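UDP-N-acetylmuramate--L-alanine ligase (Thermotoga maritima, PDB 1J6U) catalyses the ATP-dependent joining of L-alanine to UDP-N-acetylmuramate, an early step in building the peptidoglycan of the bacterial cell wall. Local coordinates at residues Phe317-Thr322 against Glu452-Ser457; Asn350-Val355 against Ser428-Thr433; Arg311-Ala316 against Tyr325-Tyr330. All coordinates share one frame; numbering follows the deposited sequence.

Contact 1: residues Phe317-Thr322 against Glu452-Ser457; sequences FHDPET and ERYQSS
Y454 reaches from helix 443-457 across to strand 314-319 and meets F317 with its ring and D319 with its hydroxyl. With F317 the pair is oblique: the side chains cross at about a right angle, the ring planes stand 52° apart, and CE2 of F317 comes to 3.5 Å from CD2 of Y454. The OH of Y454 donates to OD1 of D319 in a very short hydrogen bond of 2.5 Å. OD1 lies at the ring edge, in the ring plane, while the carboxylate plane is turned 83° from that of the ring. F317 and D319, two residues apart on the strand, both direct CB toward the helix; CG of D319, anti to the backbone N (chi1 -175°), brings the carboxylate to the phenol. The other oxygen is engaged too: OD2 of D319 accepts from the backbone N of E321 at 3.0 Å, above the carboxylate plane, which makes an Asx turn where the strand ends. T322 approaches the phenol from the opposite direction with its CG2 methyl, and CG of Q455 borders the F317 ring. The contact joins the C-terminal helix to the edge strand of the six-stranded sheet, with I324 of strand 324-329 and V429 of a nearby loop also packing on Y454.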
ATOM      1  N   PHE A 317       6.302  -5.095  16.478  1.00 26.31           N
ATOM      2  CA  PHE A 317       7.056  -5.517  17.631  1.00 25.23           C
ATOM      3  C   PHE A 317       6.706  -6.937  18.073  1.00 27.17           C
ATOM      4  O   PHE A 317       5.546  -7.365  18.061  1.00 28.83           O
ATOM      5  CB  PHE A 317       6.784  -4.557  18.794  1.00 25.06           C
ATOM      6  CG  PHE A 317       7.412  -4.985  20.070  1.00 33.08           C
ATOM      7  CD1 PHE A 317       8.773  -4.763  20.304  1.00 29.04           C
ATOM      8  CD2 PHE A 317       6.675  -5.667  21.018  1.00 30.47           C
ATOM      9  CE1 PHE A 317       9.382  -5.225  21.473  1.00 31.23           C
ATOM     10  CE2 PHE A 317       7.282  -6.131  22.198  1.00 29.21           C
ATOM     11  CZ  PHE A 317       8.622  -5.915  22.423  1.00 27.28           C
ATOM     12  N   HIS A 318       7.722  -7.672  18.485  1.00 28.62           N
ATOM     13  CA  HIS A 318       7.470  -9.013  18.954  1.00 34.67           C
ATOM     14  C   HIS A 318       8.308  -9.313  20.169  1.00 32.60           C
ATOM     15  O   HIS A 318       9.512  -9.106  20.135  1.00 31.79           O
ATOM     16  CB  HIS A 318       7.803 -10.046  17.882  1.00 36.15           C
ATOM     17  CG  HIS A 318       7.693 -11.457  18.371  1.00 40.95           C
ATOM     18  ND1 HIS A 318       8.527 -12.460  17.938  1.00 32.32           N
ATOM     19  CD2 HIS A 318       6.865 -12.020  19.282  1.00 36.18           C
ATOM     20  CE1 HIS A 318       8.220 -13.581  18.563  1.00 44.44           C
ATOM     21  NE2 HIS A 318       7.217 -13.341  19.385  1.00 40.27           N
ATOM     22  N   ASP A 319       7.673  -9.767  21.250  1.00 30.25           N
ATOM     23  CA  ASP A 319       8.438 -10.155  22.436  1.00 33.30           C
ATOM     24  C   ASP A 319       8.317 -11.673  22.538  1.00 30.21           C
ATOM     25  O   ASP A 319       7.296 -12.220  22.935  1.00 32.51           O
ATOM     26  CB  ASP A 319       7.916  -9.520  23.714  1.00 41.90           C
ATOM     27  CG  ASP A 319       8.796  -9.851  24.913  1.00 55.64           C
ATOM     28  OD1 ASP A 319       8.593  -9.233  25.976  1.00 51.42           O
ATOM     29  OD2 ASP A 319       9.692 -10.728  24.780  1.00 45.12           O
ATOM     30  N   PRO A 320       9.380 -12.365  22.166  1.00 28.95           N
ATOM     31  CA  PRO A 320       9.485 -13.821  22.165  1.00 35.70           C
ATOM     32  C   PRO A 320       9.482 -14.440  23.557  1.00 37.14           C
ATOM     33  O   PRO A 320       9.085 -15.596  23.724  1.00 43.40           O
ATOM     34  CB  PRO A 320      10.762 -14.055  21.373  1.00 32.10           C
ATOM     35  CG  PRO A 320      11.613 -12.929  21.843  1.00 42.31           C
ATOM     36  CD  PRO A 320      10.679 -11.731  21.889  1.00 30.47           C
ATOM     37  N   GLU A 321       9.907 -13.684  24.556  1.00 35.31           N
ATOM     38  CA  GLU A 321       9.880 -14.192  25.924  1.00 38.18           C
ATOM     39  C   GLU A 321       8.435 -14.217  26.379  1.00 35.73           C
ATOM     40  O   GLU A 321       7.957 -15.099  27.082  1.00 39.18           O
ATOM     41  CB  GLU A 321      10.609 -13.262  26.886  1.00 35.02           C
ATOM     42  CG  GLU A 321      12.104 -13.181  26.719  1.00 65.77           C
ATOM     43  CD  GLU A 321      12.751 -12.361  27.832  1.00 88.63           C
ATOM     44  OE1 GLU A 321      12.051 -12.065  28.833  1.00 97.63           O
ATOM     45  OE2 GLU A 321      13.956 -12.027  27.712  1.00101.34           O
ATOM     46  N   THR A 322       7.700 -13.251  25.905  1.00 41.58           N
ATOM     47  CA  THR A 322       6.356 -13.118  26.401  1.00 36.86           C
ATOM     48  C   THR A 322       5.233 -13.579  25.476  1.00 40.72           C
ATOM     49  O   THR A 322       4.064 -13.711  25.892  1.00 35.53           O
ATOM     50  CB  THR A 322       6.270 -11.659  26.759  1.00 44.38           C
ATOM     51  OG1 THR A 322       5.696 -11.522  28.050  1.00 48.27           O
ATOM     52  CG2 THR A 322       5.586 -10.890  25.688  1.00 27.37           C
ATOM     53  N   GLU A 452       6.449   1.598  22.585  1.00 40.62           N
ATOM     54  CA  GLU A 452       7.340   2.307  23.500  1.00 42.01           C
ATOM     55  C   GLU A 452       6.952   2.054  24.972  1.00 38.33           C
ATOM     56  O   GLU A 452       7.818   1.837  25.820  1.00 43.74           O
ATOM     57  CB  GLU A 452       7.346   3.807  23.169  1.00 40.89           C
ATOM     58  CG  GLU A 452       8.047   4.115  21.836  1.00 64.81           C
ATOM     59  CD  GLU A 452       7.835   5.543  21.316  1.00 72.03           C
ATOM     60  OE1 GLU A 452       6.735   6.112  21.539  1.00 77.52           O
ATOM     61  OE2 GLU A 452       8.765   6.082  20.659  1.00 74.73           O
ATOM     62  N   ARG A 453       5.656   2.060  25.267  1.00 32.87           N
ATOM     63  CA  ARG A 453       5.167   1.837  26.629  1.00 37.52           C
ATOM     64  C   ARG A 453       5.653   0.482  27.091  1.00 45.30           C
ATOM     65  O   ARG A 453       6.266   0.347  28.151  1.00 50.30           O
ATOM     66  CB  ARG A 453       3.628   1.882  26.650  1.00 33.66           C
ATOM     67  CG  ARG A 453       3.004   1.245  27.877  1.00 40.97           C
ATOM     68  CD  ARG A 453       1.456   1.153  27.786  1.00 45.27           C
ATOM     69  NE  ARG A 453       0.957   0.306  28.872  1.00 49.43           N
ATOM     70  CZ  ARG A 453      -0.260  -0.236  28.948  1.00 44.19           C
ATOM     71  NH1 ARG A 453      -1.163  -0.034  28.004  1.00 32.70           N
ATOM     72  NH2 ARG A 453      -0.551  -1.044  29.954  1.00 48.84           N
ATOM     73  N   TYR A 454       5.378  -0.522  26.265  1.00 53.69           N
ATOM     74  CA  TYR A 454       5.779  -1.900  26.533  1.00 48.30           C
ATOM     75  C   TYR A 454       7.249  -1.989  26.840  1.00 43.87           C
ATOM     76  O   TYR A 454       7.646  -2.538  27.861  1.00 39.38           O
ATOM     77  CB  TYR A 454       5.532  -2.789  25.317  1.00 43.44           C
ATOM     78  CG  TYR A 454       5.784  -4.225  25.624  1.00 40.04           C
ATOM     79  CD1 TYR A 454       4.771  -5.022  26.169  1.00 35.01           C
ATOM     80  CD2 TYR A 454       7.046  -4.782  25.441  1.00 32.45           C
ATOM     81  CE1 TYR A 454       4.995  -6.329  26.525  1.00 29.44           C
ATOM     82  CE2 TYR A 454       7.284  -6.114  25.807  1.00 37.97           C
ATOM     83  CZ  TYR A 454       6.250  -6.875  26.351  1.00 30.02           C
ATOM     84  OH  TYR A 454       6.476  -8.172  26.777  1.00 36.08           O
ATOM     85  N   GLN A 455       8.055  -1.469  25.927  1.00 43.97           N
ATOM     86  CA  GLN A 455       9.490  -1.513  26.086  1.00 50.36           C
ATOM     87  C   GLN A 455       9.914  -0.819  27.350  1.00 57.66           C
ATOM     88  O   GLN A 455      10.578  -1.414  28.190  1.00 67.00           O
ATOM     89  CB  GLN A 455      10.198  -0.894  24.871  1.00 49.05           C
ATOM     90  CG  GLN A 455       9.845  -1.580  23.550  1.00 55.23           C
ATOM     91  CD  GLN A 455      10.644  -1.068  22.351  1.00 60.43           C
ATOM     92  OE1 GLN A 455      11.737  -1.540  22.103  1.00 67.35           O
ATOM     93  NE2 GLN A 455      10.094  -0.099  21.606  1.00 60.33           N
ATOM     94  N   SER A 456       9.526   0.434  27.521  1.00 64.38           N
ATOM     95  CA  SER A 456       9.950   1.131  28.726  1.00 71.30           C
ATOM     96  C   SER A 456       9.472   0.327  29.930  1.00 67.50           C
ATOM     97  O   SER A 456      10.141   0.262  30.950  1.00 70.83           O
ATOM     98  CB  SER A 456       9.384   2.556  28.762  1.00 67.33           C
ATOM     99  OG  SER A 456       8.011   2.526  29.092  1.00 84.61           O
ATOM    100  N   SER A 457       8.314  -0.295  29.793  1.00 68.34           N
ATOM    101  CA  SER A 457       7.762  -1.092  30.861  1.00 70.54           C
ATOM    102  C   SER A 457       8.702  -2.236  31.226  1.00 79.55           C
ATOM    103  O   SER A 457       8.784  -2.636  32.385  1.00 88.09           O
ATOM    104  CB  SER A 457       6.403  -1.642  30.436  1.00 75.28           C
ATOM    105  OG  SER A 457       5.825  -2.418  31.467  1.00 88.86           O
TER

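Contact 2: residues Asn350-Val355 against Ser428-Thr433; sequences NEKIVV and SVSENT
K352 and T433 form a parallel bridge where strands 352-357 and 433-438 begin side by side in the mixed sheet of the C-terminal, glutamate ligase-type domain. The loop that leads into the second strand starts at S428, whose carbonyl O takes a hydrogen bond from a water that in turn accepts from NZ of K352. S430 follows, its OG 3.0 Å from the same NZ, while this hydroxyl donates to OG1 of T433. The backbone O of E431 accepts from that OG1 at 2.9 Å, the donor standing above the carbonyl plane, so the threonine hydroxyl both gives and receives a bond. At N432 the carbonyl O receives the K352 N-H in a nearly straight bond (2.9 Å, 174°) and touches CB of E351. The E351 carboxylate itself pairs with R252. T433 closes the segment: its side chain and that of K352 lie alongside each other, pointing the same way. Were T433 replaced by alanine, the hydroxyl of S430 and the carbonyl of E431 would probably lose this partner, and a gap would be likely beside V354. Chi1 of -62° sets OG1 of T433 beside the backbone N and leaves CG2 anti to it, 3.7 Å from CG2 of V354.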
ATOM      1  N   ASN A 350      -3.589 -19.906  18.555  1.00 48.94           N
ATOM      2  CA  ASN A 350      -4.036 -19.888  19.931  1.00 41.98           C
ATOM      3  C   ASN A 350      -3.971 -18.617  20.710  1.00 41.34           C
ATOM      4  O   ASN A 350      -4.656 -18.482  21.706  1.00 38.42           O
ATOM      5  CB  ASN A 350      -3.311 -20.964  20.699  1.00 40.08           C
ATOM      6  CG  ASN A 350      -3.651 -22.330  20.188  1.00 47.72           C
ATOM      7  OD1 ASN A 350      -4.827 -22.695  20.120  1.00 51.75           O
ATOM      8  ND2 ASN A 350      -2.636 -23.094  19.803  1.00 36.80           N
ATOM      9  N   GLU A 351      -3.165 -17.680  20.262  1.00 36.37           N
ATOM     10  CA  GLU A 351      -3.037 -16.417  20.979  1.00 37.57           C
ATOM     11  C   GLU A 351      -4.346 -15.604  21.076  1.00 39.00           C
ATOM     12  O   GLU A 351      -5.321 -15.838  20.347  1.00 41.40           O
ATOM     13  CB  GLU A 351      -1.948 -15.547  20.321  1.00 35.50           C
ATOM     14  CG  GLU A 351      -0.485 -16.048  20.488  1.00 43.98           C
ATOM     15  CD  GLU A 351      -0.135 -17.329  19.672  1.00 49.58           C
ATOM     16  OE1 GLU A 351      -0.929 -17.775  18.809  1.00 35.51           O
ATOM     17  OE2 GLU A 351       0.955 -17.889  19.904  1.00 46.77           O
ATOM     18  N   LYS A 352      -4.357 -14.660  22.011  1.00 39.79           N
ATOM     19  CA  LYS A 352      -5.493 -13.766  22.208  1.00 34.61           C
ATOM     20  C   LYS A 352      -5.331 -12.671  21.153  1.00 33.40           C
ATOM     21  O   LYS A 352      -4.242 -12.100  20.996  1.00 35.52           O
ATOM     22  CB  LYS A 352      -5.428 -13.148  23.605  1.00 42.66           C
ATOM     23  CG  LYS A 352      -6.546 -12.174  23.936  1.00 48.94           C
ATOM     24  CD  LYS A 352      -6.893 -12.250  25.412  1.00 59.80           C
ATOM     25  CE  LYS A 352      -7.196 -10.895  26.049  1.00 68.41           C
ATOM     26  NZ  LYS A 352      -5.940 -10.151  26.360  1.00 81.35           N
ATOM     27  N   ILE A 353      -6.399 -12.400  20.411  1.00 36.17           N
ATOM     28  CA  ILE A 353      -6.367 -11.370  19.380  1.00 34.32           C
ATOM     29  C   ILE A 353      -7.117 -10.145  19.859  1.00 40.10           C
ATOM     30  O   ILE A 353      -8.328 -10.215  20.150  1.00 34.36           O
ATOM     31  CB  ILE A 353      -7.024 -11.838  18.075  1.00 34.18           C
ATOM     32  CG1 ILE A 353      -6.386 -13.141  17.621  1.00 38.00           C
ATOM     33  CG2 ILE A 353      -6.823 -10.778  16.993  1.00 35.76           C
ATOM     34  CD1 ILE A 353      -4.891 -13.048  17.479  1.00 43.77           C
ATOM     35  N   VAL A 354      -6.390  -9.033  19.951  1.00 31.45           N
ATOM     36  CA  VAL A 354      -6.953  -7.764  20.402  1.00 32.60           C
ATOM     37  C   VAL A 354      -6.878  -6.717  19.298  1.00 32.42           C
ATOM     38  O   VAL A 354      -5.790  -6.358  18.836  1.00 36.77           O
ATOM     39  CB  VAL A 354      -6.196  -7.209  21.602  1.00 28.85           C
ATOM     40  CG1 VAL A 354      -6.756  -5.859  21.951  1.00 24.94           C
ATOM     41  CG2 VAL A 354      -6.318  -8.166  22.773  1.00 27.67           C
ATOM     42  N   VAL A 355      -8.039  -6.244  18.867  1.00 40.75           N
ATOM     43  CA  VAL A 355      -8.098  -5.237  17.825  1.00 32.47           C
ATOM     44  C   VAL A 355      -8.400  -3.862  18.405  1.00 39.45           C
ATOM     45  O   VAL A 355      -9.346  -3.694  19.165  1.00 50.25           O
ATOM     46  CB  VAL A 355      -9.168  -5.561  16.807  1.00 34.60           C
ATOM     47  CG1 VAL A 355      -9.154  -4.529  15.684  1.00 34.45           C
ATOM     48  CG2 VAL A 355      -8.944  -6.933  16.273  1.00 32.29           C
ATOM     49  N   SER A 428      -4.516  -3.476  28.285  1.00 35.72           N
ATOM     50  CA  SER A 428      -3.963  -4.372  29.288  1.00 42.23           C
ATOM     51  C   SER A 428      -2.932  -5.250  28.569  1.00 50.56           C
ATOM     52  O   SER A 428      -3.294  -6.016  27.676  1.00 55.71           O
ATOM     53  CB  SER A 428      -5.076  -5.253  29.832  1.00 36.28           C
ATOM     54  OG  SER A 428      -4.587  -6.166  30.789  1.00 53.65           O
ATOM     55  N   VAL A 429      -1.657  -5.138  28.920  1.00 45.00           N
ATOM     56  CA  VAL A 429      -0.670  -5.974  28.269  1.00 37.58           C
ATOM     57  C   VAL A 429      -0.656  -7.370  28.846  1.00 37.71           C
ATOM     58  O   VAL A 429      -0.266  -7.569  29.964  1.00 47.49           O
ATOM     59  CB  VAL A 429       0.716  -5.410  28.387  1.00 35.34           C
ATOM     60  CG1 VAL A 429       1.715  -6.372  27.744  1.00 43.48           C
ATOM     61  CG2 VAL A 429       0.781  -4.076  27.684  1.00 44.78           C
ATOM     62  N   SER A 430      -1.083  -8.347  28.067  1.00 47.09           N
ATOM     63  CA  SER A 430      -1.079  -9.733  28.513  1.00 48.19           C
ATOM     64  C   SER A 430      -0.195 -10.618  27.604  1.00 46.39           C
ATOM     65  O   SER A 430      -0.026 -10.325  26.426  1.00 52.11           O
ATOM     66  CB  SER A 430      -2.509 -10.260  28.510  1.00 46.37           C
ATOM     67  OG  SER A 430      -3.152  -9.906  27.295  1.00 56.43           O
ATOM     68  N   GLU A 431       0.367 -11.684  28.164  1.00 34.93           N
ATOM     69  CA  GLU A 431       1.185 -12.639  27.415  1.00 33.34           C
ATOM     70  C   GLU A 431       0.317 -13.315  26.374  1.00 33.99           C
ATOM     71  O   GLU A 431      -0.917 -13.314  26.488  1.00 26.71           O
ATOM     72  CB  GLU A 431       1.612 -13.803  28.268  1.00 29.74           C
ATOM     73  CG  GLU A 431       2.368 -13.536  29.474  1.00 50.84           C
ATOM     74  CD  GLU A 431       2.677 -14.853  30.185  1.00 67.13           C
ATOM     75  OE1 GLU A 431       1.738 -15.720  30.356  1.00 48.69           O
ATOM     76  OE2 GLU A 431       3.874 -14.994  30.552  1.00 69.69           O
ATOM     77  N   ASN A 432       0.983 -13.966  25.420  1.00 34.89           N
ATOM     78  CA  ASN A 432       0.318 -14.722  24.355  1.00 35.05           C
ATOM     79  C   ASN A 432      -0.783 -13.935  23.727  1.00 32.07           C
ATOM     80  O   ASN A 432      -1.908 -14.425  23.579  1.00 24.04           O
ATOM     81  CB  ASN A 432      -0.249 -16.016  24.919  1.00 22.38           C
ATOM     82  CG  ASN A 432       0.821 -16.840  25.569  1.00 30.58           C
ATOM     83  OD1 ASN A 432       1.945 -16.911  25.061  1.00 35.34           O
ATOM     84  ND2 ASN A 432       0.504 -17.451  26.701  1.00 24.68           N
ATOM     85  N   THR A 433      -0.454 -12.709  23.348  1.00 23.21           N
ATOM     86  CA  THR A 433      -1.461 -11.852  22.783  1.00 32.78           C
ATOM     87  C   THR A 433      -0.920 -11.075  21.637  1.00 28.38           C
ATOM     88  O   THR A 433       0.245 -10.641  21.625  1.00 32.99           O
ATOM     89  CB  THR A 433      -2.014 -10.848  23.844  1.00 39.87           C
ATOM     90  OG1 THR A 433      -2.639 -11.579  24.899  1.00 34.76           O
ATOM     91  CG2 THR A 433      -3.062  -9.937  23.234  1.00 30.42           C
TER
HETATM   92  O   HOH W   1      -5.426  -7.482  27.062  1.00 53.00           O

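Contact 3: residues Arg311-Ala316 against Tyr325-Tyr330; sequences RRFSIA and YVIDDY
R311 sends its side chain along Y330, just beyond the end of the hairpin formed by strands 314-319 and 324-329. Its CB lies 4.0 Å from CD1 of Y330; the bend at chi2 (-125°) brings CD to 3.7 Å from the same carbon, and that at chi3 (-130°) turns NE toward CE1. CZ comes to 3.3 Å from CE1 of Y330. The ring edge thus stands over the centre of one guanidinium face, the two planes almost perpendicular at 87°. At the tip, NH1 also approaches CE1, and it makes a weak hydrogen bond to the carbonyl of G441. The backbones are tied as well, Y330 N donating to R311 O; within its own segment R311 N donates to the side-chain OG of S314. F313 and S314 both face D328 in a G1 beta bulge. There F313 N is bound by OD2 of D329 at 2.7 Å, through the anti lone pair of that oxygen, while S314 and D328 exchange two backbone bonds. CG2 of I327 sits over the F313 ring, 4.0 Å from its centroid, in a CH-pi contact, and CD1 of I315 presses tightly on CG1 of I327. On the S314 and D328 face a water links OG of S314 to OD2 of D328, whose OD1 is bonded to S447. Helix 443-457 covers this face, with I444 against R311 and D328, whereas F313 packs on L340 and T343 of helix 334-347; strand 433-438 flanks the hairpin beyond strand 324-329.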
ATOM      1  N   ARG A 311       2.311  -1.629   7.357  1.00 28.05           N
ATOM      2  CA  ARG A 311       0.878  -1.509   7.541  1.00 24.46           C
ATOM      3  C   ARG A 311       0.089  -2.522   6.760  1.00 37.07           C
ATOM      4  O   ARG A 311      -1.149  -2.430   6.684  1.00 34.91           O
ATOM      5  CB  ARG A 311       0.357  -0.107   7.226  1.00 31.58           C
ATOM      6  CG  ARG A 311       0.964   1.005   8.099  1.00 40.05           C
ATOM      7  CD  ARG A 311      -0.177   1.748   8.742  1.00 49.73           C
ATOM      8  NE  ARG A 311      -0.032   3.171   8.562  1.00 43.72           N
ATOM      9  CZ  ARG A 311      -0.997   4.051   8.784  1.00 38.38           C
ATOM     10  NH1 ARG A 311      -2.210   3.677   9.212  1.00 27.56           N
ATOM     11  NH2 ARG A 311      -0.745   5.322   8.537  1.00 61.88           N
ATOM     12  N   ARG A 312       0.767  -3.468   6.133  1.00 31.63           N
ATOM     13  CA  ARG A 312      -0.011  -4.547   5.481  1.00 44.86           C
ATOM     14  C   ARG A 312       0.404  -5.730   6.365  1.00 34.71           C
ATOM     15  O   ARG A 312       1.416  -6.375   6.126  1.00 39.88           O
ATOM     16  CB  ARG A 312       0.389  -4.763   4.019  1.00 32.99           C
ATOM     17  CG  ARG A 312       0.814  -3.515   3.326  1.00 52.73           C
ATOM     18  CD  ARG A 312      -0.345  -2.699   2.801  1.00 41.24           C
ATOM     19  NE  ARG A 312       0.111  -1.317   2.732  1.00 55.04           N
ATOM     20  CZ  ARG A 312      -0.368  -0.410   1.899  1.00 47.32           C
ATOM     21  NH1 ARG A 312      -1.336  -0.732   1.053  1.00 59.02           N
ATOM     22  NH2 ARG A 312       0.141   0.811   1.910  1.00 66.72           N
ATOM     23  N   PHE A 313      -0.369  -5.925   7.434  1.00 41.67           N
ATOM     24  CA  PHE A 313      -0.120  -6.918   8.458  1.00 25.98           C
ATOM     25  C   PHE A 313       1.370  -6.935   8.816  1.00 32.49           C
ATOM     26  O   PHE A 313       1.985  -8.012   8.827  1.00 33.82           O
ATOM     27  CB  PHE A 313      -0.551  -8.310   7.998  1.00 36.64           C
ATOM     28  CG  PHE A 313      -0.822  -9.292   9.148  1.00 38.78           C
ATOM     29  CD1 PHE A 313      -2.121  -9.501   9.625  1.00 43.39           C
ATOM     30  CD2 PHE A 313       0.215 -10.028   9.730  1.00 40.11           C
ATOM     31  CE1 PHE A 313      -2.378 -10.428  10.660  1.00 40.15           C
ATOM     32  CE2 PHE A 313      -0.044 -10.956  10.761  1.00 31.43           C
ATOM     33  CZ  PHE A 313      -1.342 -11.147  11.216  1.00 34.93           C
ATOM     34  N   SER A 314       1.957  -5.762   9.096  1.00 25.75           N
ATOM     35  CA  SER A 314       3.371  -5.707   9.476  1.00 29.29           C
ATOM     36  C   SER A 314       3.579  -5.852  10.990  1.00 38.75           C
ATOM     37  O   SER A 314       2.824  -5.293  11.799  1.00 39.11           O
ATOM     38  CB  SER A 314       4.036  -4.417   8.978  1.00 19.32           C
ATOM     39  OG  SER A 314       3.237  -3.303   9.193  1.00 33.17           O
ATOM     40  N   ILE A 315       4.593  -6.629  11.367  1.00 36.27           N
ATOM     41  CA  ILE A 315       4.869  -6.857  12.772  1.00 29.69           C
ATOM     42  C   ILE A 315       5.723  -5.700  13.189  1.00 35.81           C
ATOM     43  O   ILE A 315       6.859  -5.564  12.746  1.00 40.79           O
ATOM     44  CB  ILE A 315       5.687  -8.126  13.040  1.00 34.06           C
ATOM     45  CG1 ILE A 315       4.946  -9.376  12.536  1.00 31.00           C
ATOM     46  CG2 ILE A 315       6.014  -8.219  14.530  1.00 17.16           C
ATOM     47  CD1 ILE A 315       3.921  -9.887  13.417  1.00 46.00           C
ATOM     48  N   ALA A 316       5.166  -4.867  14.055  1.00 41.12           N
ATOM     49  CA  ALA A 316       5.874  -3.696  14.554  1.00 34.10           C
ATOM     50  C   ALA A 316       6.754  -4.103  15.720  1.00 30.65           C
ATOM     51  O   ALA A 316       7.824  -3.555  15.920  1.00 35.37           O
ATOM     52  CB  ALA A 316       4.860  -2.643  14.989  1.00 21.36           C
ATOM     53  N   TYR A 325       2.774  -9.746  20.412  1.00 28.12           N
ATOM     54  CA  TYR A 325       2.989  -9.086  19.125  1.00 31.39           C
ATOM     55  C   TYR A 325       2.187  -7.803  18.976  1.00 28.61           C
ATOM     56  O   TYR A 325       1.036  -7.702  19.418  1.00 33.87           O
ATOM     57  CB  TYR A 325       2.558 -10.007  17.953  1.00 30.73           C
ATOM     58  CG  TYR A 325       3.341 -11.300  17.808  1.00 35.57           C
ATOM     59  CD1 TYR A 325       3.088 -12.366  18.653  1.00 39.06           C
ATOM     60  CD2 TYR A 325       4.317 -11.465  16.797  1.00 39.11           C
ATOM     61  CE1 TYR A 325       3.755 -13.567  18.517  1.00 42.42           C
ATOM     62  CE2 TYR A 325       5.007 -12.687  16.640  1.00 32.69           C
ATOM     63  CZ  TYR A 325       4.701 -13.727  17.510  1.00 37.04           C
ATOM     64  OH  TYR A 325       5.242 -14.964  17.380  1.00 37.66           O
ATOM     65  N   VAL A 326       2.781  -6.826  18.325  1.00 30.17           N
ATOM     66  CA  VAL A 326       2.057  -5.602  18.005  1.00 28.24           C
ATOM     67  C   VAL A 326       2.128  -5.589  16.474  1.00 28.70           C
ATOM     68  O   VAL A 326       3.209  -5.541  15.856  1.00 32.76           O
ATOM     69  CB  VAL A 326       2.738  -4.328  18.600  1.00 43.11           C
ATOM     70  CG1 VAL A 326       1.993  -3.094  18.117  1.00 25.98           C
ATOM     71  CG2 VAL A 326       2.719  -4.376  20.154  1.00 28.47           C
ATOM     72  N   ILE A 327       0.967  -5.629  15.860  1.00 32.47           N
ATOM     73  CA  ILE A 327       0.876  -5.662  14.405  1.00 31.67           C
ATOM     74  C   ILE A 327       0.079  -4.463  13.861  1.00 35.86           C
ATOM     75  O   ILE A 327      -0.951  -4.075  14.434  1.00 38.23           O
ATOM     76  CB  ILE A 327       0.201  -7.013  13.957  1.00 29.77           C
ATOM     77  CG1 ILE A 327       1.112  -8.184  14.334  1.00 28.73           C
ATOM     78  CG2 ILE A 327      -0.004  -7.058  12.431  1.00 29.53           C
ATOM     79  CD1 ILE A 327       0.562  -9.560  13.915  1.00 40.99           C
ATOM     80  N   ASP A 328       0.574  -3.885  12.761  1.00 35.83           N
ATOM     81  CA  ASP A 328      -0.073  -2.757  12.074  1.00 36.60           C
ATOM     82  C   ASP A 328      -0.774  -3.135  10.775  1.00 37.74           C
ATOM     83  O   ASP A 328      -0.217  -3.829   9.928  1.00 39.10           O
ATOM     84  CB  ASP A 328       0.954  -1.684  11.735  1.00 41.27           C
ATOM     85  CG  ASP A 328       1.545  -1.051  12.962  1.00 40.81           C
ATOM     86  OD1 ASP A 328       0.746  -0.599  13.791  1.00 41.91           O
ATOM     87  OD2 ASP A 328       2.785  -0.992  13.106  1.00 40.21           O
ATOM     88  N   ASP A 329      -1.996  -2.674  10.610  1.00 36.73           N
ATOM     89  CA  ASP A 329      -2.703  -2.940   9.383  1.00 38.96           C
ATOM     90  C   ASP A 329      -3.647  -1.812   9.019  1.00 47.65           C
ATOM     91  O   ASP A 329      -4.416  -1.352   9.845  1.00 48.65           O
ATOM     92  CB  ASP A 329      -3.490  -4.239   9.438  1.00 44.90           C
ATOM     93  CG  ASP A 329      -3.879  -4.718   8.051  1.00 39.24           C
ATOM     94  OD1 ASP A 329      -5.018  -4.440   7.596  1.00 41.68           O
ATOM     95  OD2 ASP A 329      -3.011  -5.346   7.400  1.00 54.42           O
ATOM     96  N   TYR A 330      -3.559  -1.412   7.754  1.00 41.57           N
ATOM     97  CA  TYR A 330      -4.317  -0.344   7.119  1.00 43.48           C
ATOM     98  C   TYR A 330      -5.800  -0.584   7.015  1.00 38.66           C
ATOM     99  O   TYR A 330      -6.530   0.332   6.711  1.00 42.02           O
ATOM    100  CB  TYR A 330      -3.808  -0.175   5.690  1.00 56.05           C
ATOM    101  CG  TYR A 330      -3.424   1.204   5.318  1.00 75.10           C
ATOM    102  CD1 TYR A 330      -2.864   2.063   6.265  1.00 85.11           C
ATOM    103  CD2 TYR A 330      -3.518   1.639   3.997  1.00 86.36           C
ATOM    104  CE1 TYR A 330      -2.390   3.330   5.908  1.00 93.67           C
ATOM    105  CE2 TYR A 330      -3.040   2.916   3.623  1.00 99.62           C
ATOM    106  CZ  TYR A 330      -2.474   3.750   4.594  1.00 97.75           C
ATOM    107  OH  TYR A 330      -1.954   4.983   4.261  1.00104.61           O
TER
HETATM  108  O   HOH W   2       4.739  -2.446  11.418  1.00 43.30           O

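In the fold
All three contacts reach one six-stranded sheet. Contact 3 pairs its edge strand 314-319 with 324-329, contact 1 lays the C-terminal helix on the far end of that hairpin, and contact 2 joins two inner strands; their centres lie about 13 to 15 Å apart. Backbone bonds probably connect them: F317 O to V326 N (2.8 Å) between contacts 1 and 3, T433 O to Y325 N (2.9 Å) between contacts 2 and 3, and T322 O to N432 N (3.1 Å) between contacts 1 and 2. Of the three, contact 3 lies nearest the predicted ATP site: the side chain of R312 is about 4 Å from that of T126, part of that site, whereas contacts 1 and 2 lie away from it.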